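Serine/threonine-protein kinase-like protein ACR4 (Arabidopsis thaliana, PDB 7A0J) acts as a membrane receptor serine/threonine kinase that responds to the CLE40 peptide to control formative cell divisions in root meristems, this chain being its extracellular beta-propeller domain. Local coordinates at residues Ile7-Gly12 / Ser16-Leu21; His27-Tyr32 / Ile49-Gly54; Gly193-Asp196 / Val202-Trp205; His251-Trp256 / Val294-Gly299. All blocks are in the same frame, centred on the assembly; numbering follows the deposited sequence. Where two conformers were deposited one is given.

Contact 1 (Ile7-Gly12 / Ser16-Leu21)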
loop_
_atom_site.group_PDB
_atom_site.type_symbol
_atom_site.label_atom_id
_atom_site.label_comp_id
_atom_site.label_asym_id
_atom_site.label_seq_id
_atom_site.Cartn_x
_atom_site.Cartn_y
_atom_site.Cartn_z
ATOM N N ILE A 7 -0.189 1.268 8.470
ATOM C CA ILE A 7 0.571 -0.015 8.569
ATOM C C ILE A 7 1.024 -0.432 7.162
ATOM O O ILE A 7 0.312 -0.119 6.191
ATOM C CB ILE A 7 -0.274 -1.101 9.265
ATOM C CG1 ILE A 7 -1.577 -1.394 8.514
ATOM C CG2 ILE A 7 -0.532 -0.714 10.714
ATOM C CD1 ILE A 7 -2.329 -2.602 9.024
ATOM N N ALA A 8 2.172 -1.105 7.066
ATOM C CA ALA A 8 2.802 -1.530 5.794
ATOM C C ALA A 8 3.682 -2.759 6.041
ATOM O O ALA A 8 4.094 -2.977 7.200
ATOM C CB ALA A 8 3.597 -0.391 5.204
ATOM N N ILE A 9 3.948 -3.527 4.982
ATOM C CA ILE A 9 4.728 -4.797 5.035
ATOM C C ILE A 9 5.835 -4.762 3.978
ATOM O O ILE A 9 5.550 -4.389 2.818
ATOM C CB ILE A 9 3.805 -6.018 4.851
ATOM C CG1 ILE A 9 2.937 -6.252 6.092
ATOM C CG2 ILE A 9 4.607 -7.259 4.479
ATOM C CD1 ILE A 9 1.935 -7.375 5.947
ATOM N N SER A 10 7.049 -5.133 4.392
ATOM C CA SER A 10 8.199 -5.423 3.497
ATOM C C SER A 10 8.399 -6.939 3.424
ATOM O O SER A 10 8.062 -7.622 4.413
ATOM C CB SER A 10 9.442 -4.717 3.966
ATOM O OG SER A 10 9.264 -3.309 3.918
ATOM N N TYR A 11 8.916 -7.425 2.295
ATOM C CA TYR A 11 9.007 -8.869 1.954
ATOM C C TYR A 11 10.244 -9.117 1.085
ATOM O O TYR A 11 10.977 -8.149 0.798
ATOM C CB TYR A 11 7.717 -9.303 1.249
ATOM C CG TYR A 11 7.257 -8.352 0.174
ATOM C CD1 TYR A 11 6.437 -7.276 0.476
ATOM C CD2 TYR A 11 7.668 -8.505 -1.140
ATOM C CE1 TYR A 11 6.024 -6.385 -0.503
ATOM C CE2 TYR A 11 7.262 -7.625 -2.132
ATOM C CZ TYR A 11 6.437 -6.562 -1.812
ATOM O OH TYR A 11 6.034 -5.689 -2.780
ATOM N N GLY A 12 10.466 -10.379 0.700
ATOM C CA GLY A 12 11.585 -10.812 -0.159
ATOM C C GLY A 12 12.617 -11.620 0.608
ATOM O O GLY A 12 12.368 -11.934 1.791
ATOM N N SER A 16 10.901 -10.657 6.185
ATOM C CA SER A 16 9.524 -10.107 6.278
ATOM C C SER A 16 9.466 -9.096 7.425
ATOM O O SER A 16 9.894 -9.457 8.540
ATOM C CB SER A 16 8.528 -11.210 6.491
ATOM O OG SER A 16 8.887 -11.992 7.620
ATOM N N VAL A 17 8.962 -7.887 7.166
ATOM C CA VAL A 17 8.841 -6.813 8.195
ATOM C C VAL A 17 7.453 -6.171 8.101
ATOM O O VAL A 17 6.985 -5.907 6.979
ATOM C CB VAL A 17 9.963 -5.766 8.064
ATOM C CG1 VAL A 17 9.801 -4.630 9.061
ATOM C CG2 VAL A 17 11.336 -6.401 8.212
ATOM N N PHE A 18 6.840 -5.939 9.262
ATOM C CA PHE A 18 5.625 -5.111 9.455
ATOM C C PHE A 18 6.052 -3.821 10.157
ATOM O O PHE A 18 6.751 -3.906 11.187
ATOM C CB PHE A 18 4.584 -5.889 10.262
ATOM C CG PHE A 18 3.380 -5.095 10.701
ATOM C CD1 PHE A 18 3.422 -4.315 11.848
ATOM C CD2 PHE A 18 2.197 -5.141 9.980
ATOM C CE1 PHE A 18 2.311 -3.590 12.254
ATOM C CE2 PHE A 18 1.087 -4.416 10.388
ATOM C CZ PHE A 18 1.147 -3.642 11.525
ATOM N N CYS A 19 5.673 -2.669 9.601
ATOM C CA CYS A 19 5.861 -1.334 10.227
ATOM C C CYS A 19 4.497 -0.654 10.372
ATOM O O CYS A 19 3.657 -0.807 9.464
ATOM C CB CYS A 19 6.817 -0.463 9.420
ATOM S SG CYS A 19 8.455 -1.206 9.206
ATOM N N GLY A 20 4.293 0.046 11.488
ATOM C CA GLY A 20 3.061 0.795 11.785
ATOM C C GLY A 20 3.370 2.109 12.476
ATOM O O GLY A 20 4.429 2.197 13.129
ATOM N N LEU A 21 2.490 3.098 12.326
ATOM C CA LEU A 21 2.544 4.372 13.088
ATOM C C LEU A 21 2.084 4.077 14.520
ATOM O O LEU A 21 1.097 3.327 14.673
ATOM C CB LEU A 21 1.655 5.420 12.408
ATOM C CG LEU A 21 1.971 5.707 10.938
ATOM C CD1 LEU A 21 1.043 6.775 10.383
ATOM C CD2 LEU A 21 3.423 6.120 10.755
#
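Phe18 swings CG opposite its backbone N (chi1 172°), laying its ring across toward Ile7, whose chi1 of 60° wedges CG1 between N and the carbonyl carbon and leaves CG2 to meet the ring. Ile7 CG2 comes to 3.5 Å from Phe18 CZ, and the two side chains cross obliquely. Two atoms back round the ring from CZ, Ile9 CG1 lies 4.1 Å from Phe18 CD2, so one aromatic group spans both isoleucines. Gly20, paired with Ile7, leaves CG2 its place, since a CB there would press tightly on it. Strands 7-10 and 17-21 form the antiparallel hairpin that starts the first blade of a seven-bladed beta-propeller. Two hydrogen-bonded pairs hold it: Ala8 N reaches Cys19 O at 2.8 Å, and Ser10 N reaches Val17 O at 2.7 Å, each answered by a return bond. Replacing Phe18 with an alanine would probably open a gap beside Ile7 CG2 and Ile9 CG1 and leave both without their shared apolar partner. Phe18 and Ile9 also touch Cys283 of strand 281-285, while Ala8, Ser10 and Cys19 on the other face meet Met58 of strand 57-62.

Contact 2 (His27-Tyr32 / Ile49-Gly54)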
loop_
_atom_site.group_PDB
_atom_site.type_symbol
_atom_site.label_atom_id
_atom_site.label_comp_id
_atom_site.label_asym_id
_atom_site.label_seq_id
_atom_site.Cartn_x
_atom_site.Cartn_y
_atom_site.Cartn_z
ATOM N N HIS A 27 3.154 9.845 15.534
ATOM C CA HIS A 27 3.448 9.640 14.088
ATOM C C HIS A 27 4.860 9.060 13.921
ATOM O O HIS A 27 5.407 9.146 12.806
ATOM C CB HIS A 27 3.220 10.939 13.298
ATOM C CG HIS A 27 1.778 11.297 13.158
ATOM N ND1 HIS A 27 0.952 10.686 12.231
ATOM C CD2 HIS A 27 1.010 12.187 13.823
ATOM C CE1 HIS A 27 -0.260 11.190 12.328
ATOM N NE2 HIS A 27 -0.252 12.113 13.297
ATOM N N LEU A 28 5.411 8.468 14.985
ATOM C CA LEU A 28 6.674 7.684 14.946
ATOM C C LEU A 28 6.346 6.287 14.414
ATOM O O LEU A 28 5.190 5.850 14.577
ATOM C CB LEU A 28 7.283 7.620 16.351
ATOM C CG LEU A 28 7.651 8.967 16.974
ATOM C CD1 LEU A 28 8.081 8.794 18.423
ATOM C CD2 LEU A 28 8.740 9.664 16.173
ATOM N N VAL A 29 7.320 5.623 13.791
ATOM C CA VAL A 29 7.145 4.272 13.181
ATOM C C VAL A 29 7.832 3.238 14.079
ATOM O O VAL A 29 8.928 3.529 14.597
ATOM C CB VAL A 29 7.661 4.217 11.727
ATOM C CG1 VAL A 29 9.100 4.694 11.594
ATOM C CG2 VAL A 29 7.503 2.827 11.127
ATOM N N VAL A 30 7.178 2.090 14.270
ATOM C CA VAL A 30 7.734 0.876 14.935
ATOM C C VAL A 30 7.670 -0.262 13.912
ATOM O O VAL A 30 6.629 -0.378 13.232
ATOM C CB VAL A 30 6.965 0.532 16.227
ATOM C CG1 VAL A 30 7.434 -0.777 16.842
ATOM C CG2 VAL A 30 7.049 1.659 17.246
ATOM N N CYS A 31 8.749 -1.037 13.786
ATOM C CA CYS A 31 8.865 -2.174 12.835
ATOM C C CYS A 31 9.174 -3.463 13.600
ATOM O O CYS A 31 9.831 -3.387 14.657
ATOM C CB CYS A 31 9.934 -1.913 11.778
ATOM S SG CYS A 31 9.582 -0.472 10.739
ATOM N N TYR A 32 8.688 -4.591 13.080
ATOM C CA TYR A 32 8.954 -5.965 13.579
ATOM C C TYR A 32 9.193 -6.886 12.380
ATOM O O TYR A 32 8.389 -6.828 11.435
ATOM C CB TYR A 32 7.774 -6.495 14.395
ATOM C CG TYR A 32 7.330 -5.621 15.539
ATOM C CD1 TYR A 32 8.026 -5.605 16.736
ATOM C CD2 TYR A 32 6.206 -4.816 15.431
ATOM C CE1 TYR A 32 7.620 -4.811 17.796
ATOM C CE2 TYR A 32 5.785 -4.019 16.483
ATOM C CZ TYR A 32 6.495 -4.016 17.670
ATOM O OH TYR A 32 6.091 -3.235 18.714
ATOM N N ILE A 49 3.258 10.295 8.061
ATOM C CA ILE A 49 1.770 10.363 7.935
ATOM C C ILE A 49 1.263 9.126 7.181
ATOM O O ILE A 49 0.043 8.903 7.190
ATOM C CB ILE A 49 1.318 11.694 7.295
ATOM C CG1 ILE A 49 1.998 11.979 5.951
ATOM C CG2 ILE A 49 1.525 12.837 8.276
ATOM C CD1 ILE A 49 1.649 13.331 5.365
ATOM N N GLY A 50 2.163 8.327 6.597
ATOM C CA GLY A 50 1.810 7.088 5.878
ATOM C C GLY A 50 3.021 6.212 5.614
ATOM O O GLY A 50 4.145 6.750 5.585
ATOM N N LEU A 51 2.795 4.908 5.432
ATOM C CA LEU A 51 3.850 3.889 5.173
ATOM C C LEU A 51 3.443 3.019 3.978
ATOM O O LEU A 51 2.227 2.838 3.754
ATOM C CB LEU A 51 4.043 3.032 6.426
ATOM C CG LEU A 51 4.517 3.772 7.677
ATOM C CD1 LEU A 51 4.349 2.901 8.914
ATOM C CD2 LEU A 51 5.962 4.219 7.532
ATOM N N THR A 52 4.437 2.501 3.251
ATOM C CA THR A 52 4.275 1.544 2.123
ATOM C C THR A 52 5.586 0.768 1.956
ATOM O O THR A 52 6.655 1.409 1.969
ATOM C CB THR A 52 3.832 2.273 0.847
ATOM O OG1 THR A 52 3.594 1.296 -0.166
ATOM C CG2 THR A 52 4.839 3.290 0.354
ATOM N N GLY A 53 5.498 -0.559 1.818
ATOM C CA GLY A 53 6.661 -1.467 1.794
ATOM C C GLY A 53 6.783 -2.205 0.474
ATOM O O GLY A 53 5.754 -2.401 -0.206
ATOM N N GLY A 54 8.009 -2.600 0.126
ATOM C CA GLY A 54 8.322 -3.396 -1.075
ATOM C C GLY A 54 9.301 -4.506 -0.754
ATOM O O GLY A 54 9.374 -4.903 0.426
#
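His27 ND1 makes a weak hydrogen bond to the backbone O of Phe48, the residue just before Ile49, and the backbones of His27 and Phe48 are hydrogen-bonded as well. With these bonds in place the imidazole stands beside Ile49, ND1 lying 4.4 Å from Ile49 CA, a loose approach that is oblique to the ring. The contact is an interface between successive blades of the beta-propeller: strand 29-33 is the last strand of the first blade, and strand 48-53 opens the second. The two strands belong to different sheets; beyond the His27-Phe48 bonds at one end, side chains bridge them, the CA atoms of Val29 and Leu51 being 8.7 Å apart. His27, in a left-handed backbone conformation, sits in the turn two residues before Val29.

Val29 and Leu51 aim their side chains at each other, and both are buried. The valine sets CG2 opposite its backbone N, with CG1 between N and the carbonyl carbon (chi1 54°), and it is CG2 that enters the contact. Trp71 of strand 68-72 touches both residues, while Cys19 adjoins Val29 and Leu21 adjoins Leu51, extending the apolar packing between the blades. Val29 CG2 meets the branched end of the leucine, 3.9 Å from Leu51 CD1 and 4.2 Å from Leu51 CD2.

Contact 3 (Gly193-Asp196 / Val202-Trp205)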
loop_
_atom_site.group_PDB
_atom_site.type_symbol
_atom_site.label_atom_id
_atom_site.label_comp_id
_atom_site.label_asym_id
_atom_site.label_seq_id
_atom_site.Cartn_x
_atom_site.Cartn_y
_atom_site.Cartn_z
ATOM N N GLY A 193 -10.978 -3.439 -5.729
ATOM C CA GLY A 193 -11.579 -2.137 -5.393
ATOM C C GLY A 193 -12.889 -2.315 -4.654
ATOM O O GLY A 193 -13.696 -3.163 -5.077
ATOM N N ILE A 194 -13.081 -1.563 -3.569
ATOM C CA ILE A 194 -14.385 -1.455 -2.853
ATOM C C ILE A 194 -15.226 -0.425 -3.612
ATOM O O ILE A 194 -14.821 0.754 -3.643
ATOM C CB ILE A 194 -14.179 -1.091 -1.368
ATOM C CG1 ILE A 194 -13.314 -2.133 -0.654
ATOM C CG2 ILE A 194 -15.516 -0.897 -0.667
ATOM C CD1 ILE A 194 -12.903 -1.746 0.749
ATOM N N LEU A 195 -16.317 -0.868 -4.243
ATOM C CA LEU A 195 -17.231 -0.003 -5.038
ATOM C C LEU A 195 -17.776 1.109 -4.135
ATOM O O LEU A 195 -17.984 0.846 -2.934
ATOM C CB LEU A 195 -18.372 -0.844 -5.617
ATOM C CG LEU A 195 -17.987 -1.803 -6.742
ATOM C CD1 LEU A 195 -19.098 -2.810 -6.998
ATOM C CD2 LEU A 195 -17.650 -1.043 -8.017
ATOM N N ASP A 196 -17.989 2.301 -4.698
ATOM C CA ASP A 196 -18.588 3.467 -3.995
ATOM C C ASP A 196 -20.028 3.114 -3.610
ATOM O O ASP A 196 -20.661 2.341 -4.356
ATOM C CB ASP A 196 -18.529 4.728 -4.863
ATOM C CG ASP A 196 -18.806 6.016 -4.106
ATOM O OD1 ASP A 196 -18.320 6.141 -2.964
ATOM O OD2 ASP A 196 -19.504 6.884 -4.664
ATOM N N VAL A 202 -16.704 -5.596 -2.998
ATOM C CA VAL A 202 -15.332 -5.624 -3.586
ATOM C C VAL A 202 -15.417 -6.118 -5.036
ATOM O O VAL A 202 -16.218 -7.029 -5.305
ATOM C CB VAL A 202 -14.368 -6.487 -2.744
ATOM C CG1 VAL A 202 -14.605 -7.979 -2.933
ATOM C CG2 VAL A 202 -12.915 -6.139 -3.028
ATOM N N LEU A 203 -14.615 -5.528 -5.927
ATOM C CA LEU A 203 -14.444 -5.963 -7.339
ATOM C C LEU A 203 -12.947 -6.158 -7.608
ATOM O O LEU A 203 -12.177 -5.221 -7.325
ATOM C CB LEU A 203 -15.053 -4.901 -8.261
ATOM C CG LEU A 203 -15.470 -5.383 -9.650
ATOM C CD1 LEU A 203 -16.605 -6.394 -9.562
ATOM C CD2 LEU A 203 -15.877 -4.208 -10.525
ATOM N N CYS A 204 -12.557 -7.333 -8.114
ATOM C CA CYS A 204 -11.142 -7.734 -8.349
ATOM C C CYS A 204 -10.939 -8.120 -9.817
ATOM O O CYS A 204 -11.791 -8.842 -10.365
ATOM C CB CYS A 204 -10.738 -8.892 -7.447
ATOM S SG CYS A 204 -10.918 -8.525 -5.683
ATOM N N TRP A 205 -9.832 -7.665 -10.412
ATOM C CA TRP A 205 -9.475 -7.892 -11.837
ATOM C C TRP A 205 -7.949 -7.896 -11.989
ATOM O O TRP A 205 -7.271 -7.403 -11.068
ATOM C CB TRP A 205 -10.125 -6.820 -12.719
ATOM C CG TRP A 205 -9.538 -5.452 -12.545
ATOM C CD1 TRP A 205 -8.560 -4.879 -13.305
ATOM C CD2 TRP A 205 -9.890 -4.477 -11.546
ATOM N NE1 TRP A 205 -8.283 -3.617 -12.855
ATOM C CE2 TRP A 205 -9.082 -3.343 -11.776
ATOM C CE3 TRP A 205 -10.810 -4.444 -10.492
ATOM C CZ2 TRP A 205 -9.170 -2.194 -10.991
ATOM C CZ3 TRP A 205 -10.894 -3.310 -9.713
ATOM C CH2 TRP A 205 -10.083 -2.201 -9.961
#
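Strands 193-195 and 202-205 run antiparallel with marked twist, their short axes 141° apart and 4.6 Å at closest approach, and Gly193 and Leu203 form a hydrogen-bonded pair between them. Gly193 N donates to Leu203 O at 2.7 Å, and Leu203 N returns a bond of the same length to Gly193 O. Next along, Ile194 faces Val202 as a non-hydrogen-bonded pair. Val202 CA leans a C-H toward Gly193 O at 3.3 Å. In the same valine, chi1 of 75° puts CG1 between the backbone N and the carbonyl carbon and turns CG2 anti to N, where it rests 3.7 Å from Gly193 O. One carbonyl thus receives an amide, a weak CA-H contact and a methyl.

This hairpin supplies the middle strand and one edge strand of the fifth propeller blade, after strand 181-186. Its Ile194 and Val202 face turns to the neighbouring blade, where both side chains touch Val236 of strand 233-238. Leu195 brings its end round toward Leu203, a loose approach of 4.4 Å between the CD2 atoms of Leu195 and Leu203, and both leucines also touch Phe181. Trp205 reaches back until CZ3 stands 4.0 Å from Gly193 N, oblique to the indole. Phe181 meets the Trp205 ring with planes about 30° apart. Cys204, between Leu203 and Trp205, is joined by a disulfide to Cys192, the residue before Gly193, tying the same two strands covalently.

Contact 4 (His251-Trp256 / Val294-Gly299)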
loop_
_atom_site.group_PDB
_atom_site.type_symbol
_atom_site.label_atom_id
_atom_site.label_comp_id
_atom_site.label_asym_id
_atom_site.label_seq_id
_atom_site.Cartn_x
_atom_site.Cartn_y
_atom_site.Cartn_z
ATOM N N HIS A 251 -16.115 -7.203 11.389
ATOM C CA HIS A 251 -14.679 -6.808 11.306
ATOM C C HIS A 251 -13.773 -8.042 11.166
ATOM O O HIS A 251 -12.565 -7.921 11.470
ATOM C CB HIS A 251 -14.286 -5.944 12.516
ATOM C CG HIS A 251 -14.541 -4.486 12.327
ATOM N ND1 HIS A 251 -13.515 -3.571 12.176
ATOM C CD2 HIS A 251 -15.691 -3.780 12.259
ATOM C CE1 HIS A 251 -14.024 -2.364 12.030
ATOM N NE2 HIS A 251 -15.358 -2.465 12.077
ATOM N N SER A 252 -14.311 -9.172 10.694
ATOM C CA SER A 252 -13.566 -10.447 10.526
ATOM C C SER A 252 -12.775 -10.405 9.214
ATOM O O SER A 252 -13.311 -9.890 8.211
ATOM C CB SER A 252 -14.485 -11.641 10.584
ATOM O OG SER A 252 -15.315 -11.703 9.434
ATOM N N ALA A 253 -11.543 -10.918 9.234
ATOM C CA ALA A 253 -10.661 -11.050 8.054
ATOM C C ALA A 253 -11.177 -12.183 7.163
ATOM O O ALA A 253 -11.560 -13.237 7.705
ATOM C CB ALA A 253 -9.237 -11.302 8.489
ATOM N N VAL A 254 -11.193 -11.959 5.848
ATOM C CA VAL A 254 -11.479 -12.993 4.808
ATOM C C VAL A 254 -10.470 -12.796 3.673
ATOM O O VAL A 254 -10.238 -11.633 3.290
ATOM C CB VAL A 254 -12.939 -12.922 4.314
ATOM C CG1 VAL A 254 -13.321 -11.534 3.820
ATOM C CG2 VAL A 254 -13.230 -13.968 3.247
ATOM N N CYS A 255 -9.878 -13.891 3.186
ATOM C CA CYS A 255 -8.881 -13.906 2.082
ATOM C C CYS A 255 -9.362 -14.829 0.957
ATOM O O CYS A 255 -10.128 -15.768 1.243
ATOM C CB CYS A 255 -7.510 -14.347 2.582
ATOM S SG CYS A 255 -6.849 -13.283 3.891
ATOM N N TRP A 256 -8.923 -14.554 -0.272
ATOM C CA TRP A 256 -9.296 -15.303 -1.501
ATOM C C TRP A 256 -8.209 -15.108 -2.564
ATOM O O TRP A 256 -7.464 -14.115 -2.467
ATOM C CB TRP A 256 -10.671 -14.841 -2.002
ATOM C CG TRP A 256 -10.693 -13.416 -2.466
ATOM C CD1 TRP A 256 -10.518 -12.969 -3.742
ATOM C CD2 TRP A 256 -10.889 -12.244 -1.655
ATOM N NE1 TRP A 256 -10.594 -11.603 -3.783
ATOM C CE2 TRP A 256 -10.822 -11.129 -2.519
ATOM C CE3 TRP A 256 -11.114 -12.025 -0.290
ATOM C CZ2 TRP A 256 -10.974 -9.822 -2.059
ATOM C CZ3 TRP A 256 -11.265 -10.732 0.162
ATOM C CH2 TRP A 256 -11.193 -9.646 -0.712
ATOM N N VAL A 294 -0.058 -9.664 14.454
ATOM C CA VAL A 294 -0.782 -10.933 14.142
ATOM C C VAL A 294 -0.720 -11.144 12.625
ATOM O O VAL A 294 -1.415 -10.409 11.901
ATOM C CB VAL A 294 -2.236 -10.903 14.651
ATOM C CG1 VAL A 294 -2.949 -12.220 14.385
ATOM C CG2 VAL A 294 -2.315 -10.542 16.127
ATOM N N CYS A 295 0.092 -12.102 12.168
ATOM C CA CYS A 295 0.363 -12.366 10.730
ATOM C C CYS A 295 0.169 -13.849 10.416
ATOM O O CYS A 295 0.399 -14.686 11.311
ATOM C CB CYS A 295 1.773 -11.938 10.343
ATOM S SG CYS A 295 2.148 -10.229 10.809
ATOM N N TRP A 296 -0.242 -14.144 9.182
ATOM C CA TRP A 296 -0.471 -15.516 8.659
ATOM C C TRP A 296 -0.036 -15.589 7.193
ATOM O O TRP A 296 -0.181 -14.576 6.478
ATOM C CB TRP A 296 -1.933 -15.934 8.871
ATOM C CG TRP A 296 -2.930 -15.176 8.049
ATOM C CD1 TRP A 296 -3.434 -15.524 6.828
ATOM C CD2 TRP A 296 -3.570 -13.939 8.408
ATOM N NE1 TRP A 296 -4.334 -14.583 6.402
ATOM C CE2 TRP A 296 -4.440 -13.601 7.351
ATOM C CE3 TRP A 296 -3.487 -13.082 9.513
ATOM C CZ2 TRP A 296 -5.220 -12.445 7.370
ATOM C CZ3 TRP A 296 -4.258 -11.940 9.531
ATOM C CH2 TRP A 296 -5.112 -11.628 8.473
ATOM N N GLY A 297 0.513 -16.738 6.789
ATOM C CA GLY A 297 0.991 -17.005 5.420
ATOM C C GLY A 297 -0.099 -17.629 4.570
ATOM O O GLY A 297 -0.919 -18.387 5.127
ATOM N N LEU A 298 -0.120 -17.314 3.271
ATOM C CA LEU A 298 -1.087 -17.874 2.287
ATOM C C LEU A 298 -0.533 -17.686 0.867
ATOM O O LEU A 298 -0.763 -16.617 0.268
ATOM C CB LEU A 298 -2.466 -17.228 2.489
ATOM C CG LEU A 298 -2.574 -15.704 2.363
ATOM C CD1 LEU A 298 -4.034 -15.278 2.384
ATOM C CD2 LEU A 298 -1.808 -14.979 3.461
ATOM N N GLY A 299 0.193 -18.692 0.366
ATOM C CA GLY A 299 0.859 -18.677 -0.951
ATOM C C GLY A 299 2.278 -19.210 -0.867
ATOM O O GLY A 299 2.602 -20.234 -1.470
#
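A sulfur-aromatic contact lies at the centre, with Cys255 SG set against the edge of the Trp296 indole. The sulfur sits in the ring plane, 4.9 Å from the centroid of the five-membered ring and 89° off its normal. It faces the stretch of edge between the two rings, 3.8 Å from Trp296 NE1 and 3.9 Å from Trp296 CZ2. The chi1 of Trp296 (68°) sets CG between its backbone N and carbonyl carbon, and the indole projects toward strand 253-257.

Apolar contacts lie on both flanks. Ala253 CB touches the far corner of the six-membered ring, 4.1 Å from Trp296 CH2 and oblique to it. Leu298 sends CD1 to the cysteine, 3.6 Å from Cys255 CB and 3.8 Å from Cys255 SG, so that the sulfur is shared between a methyl and an aromatic edge.

Polar and covalent ties lead outside the pair of segments. Trp296 NE1 makes a weak hydrogen bond to Pro265 O, and Pro267 also touches the indole. Cys255 SG is bonded to Cys244 in the adjacent strand 242-247, so what the indole edge meets is a disulfide sulfur. The strands concerned, 253-257 and 294-297, are the outermost of the sixth and seventh blades, and the arrangement is the side-chain packing between consecutive blades that builds up a beta-propeller.

The four contacts come in series along the chain and follow the ring of the seven-bladed propeller. Contacts 1 and 3 lie within blades, the first and the fifth; contacts 2 and 4 join blades one to two and six to seven. Contacts 1 and 2 have centres 7 Å apart, share the sheet of strands 17-21 and 29-33, and are linked by the Cys19-Cys31 disulfide. Contact 3 lies across the chain's centre from both, about 24 Å from contact 1 between centres, yet touches contact 4, where Cys204 SG packs 3.6 Å from Trp256 NE1. Contact 4 comes within about 5 Å of contact 1 at nearest atoms, consistent with the last blade closing against the first.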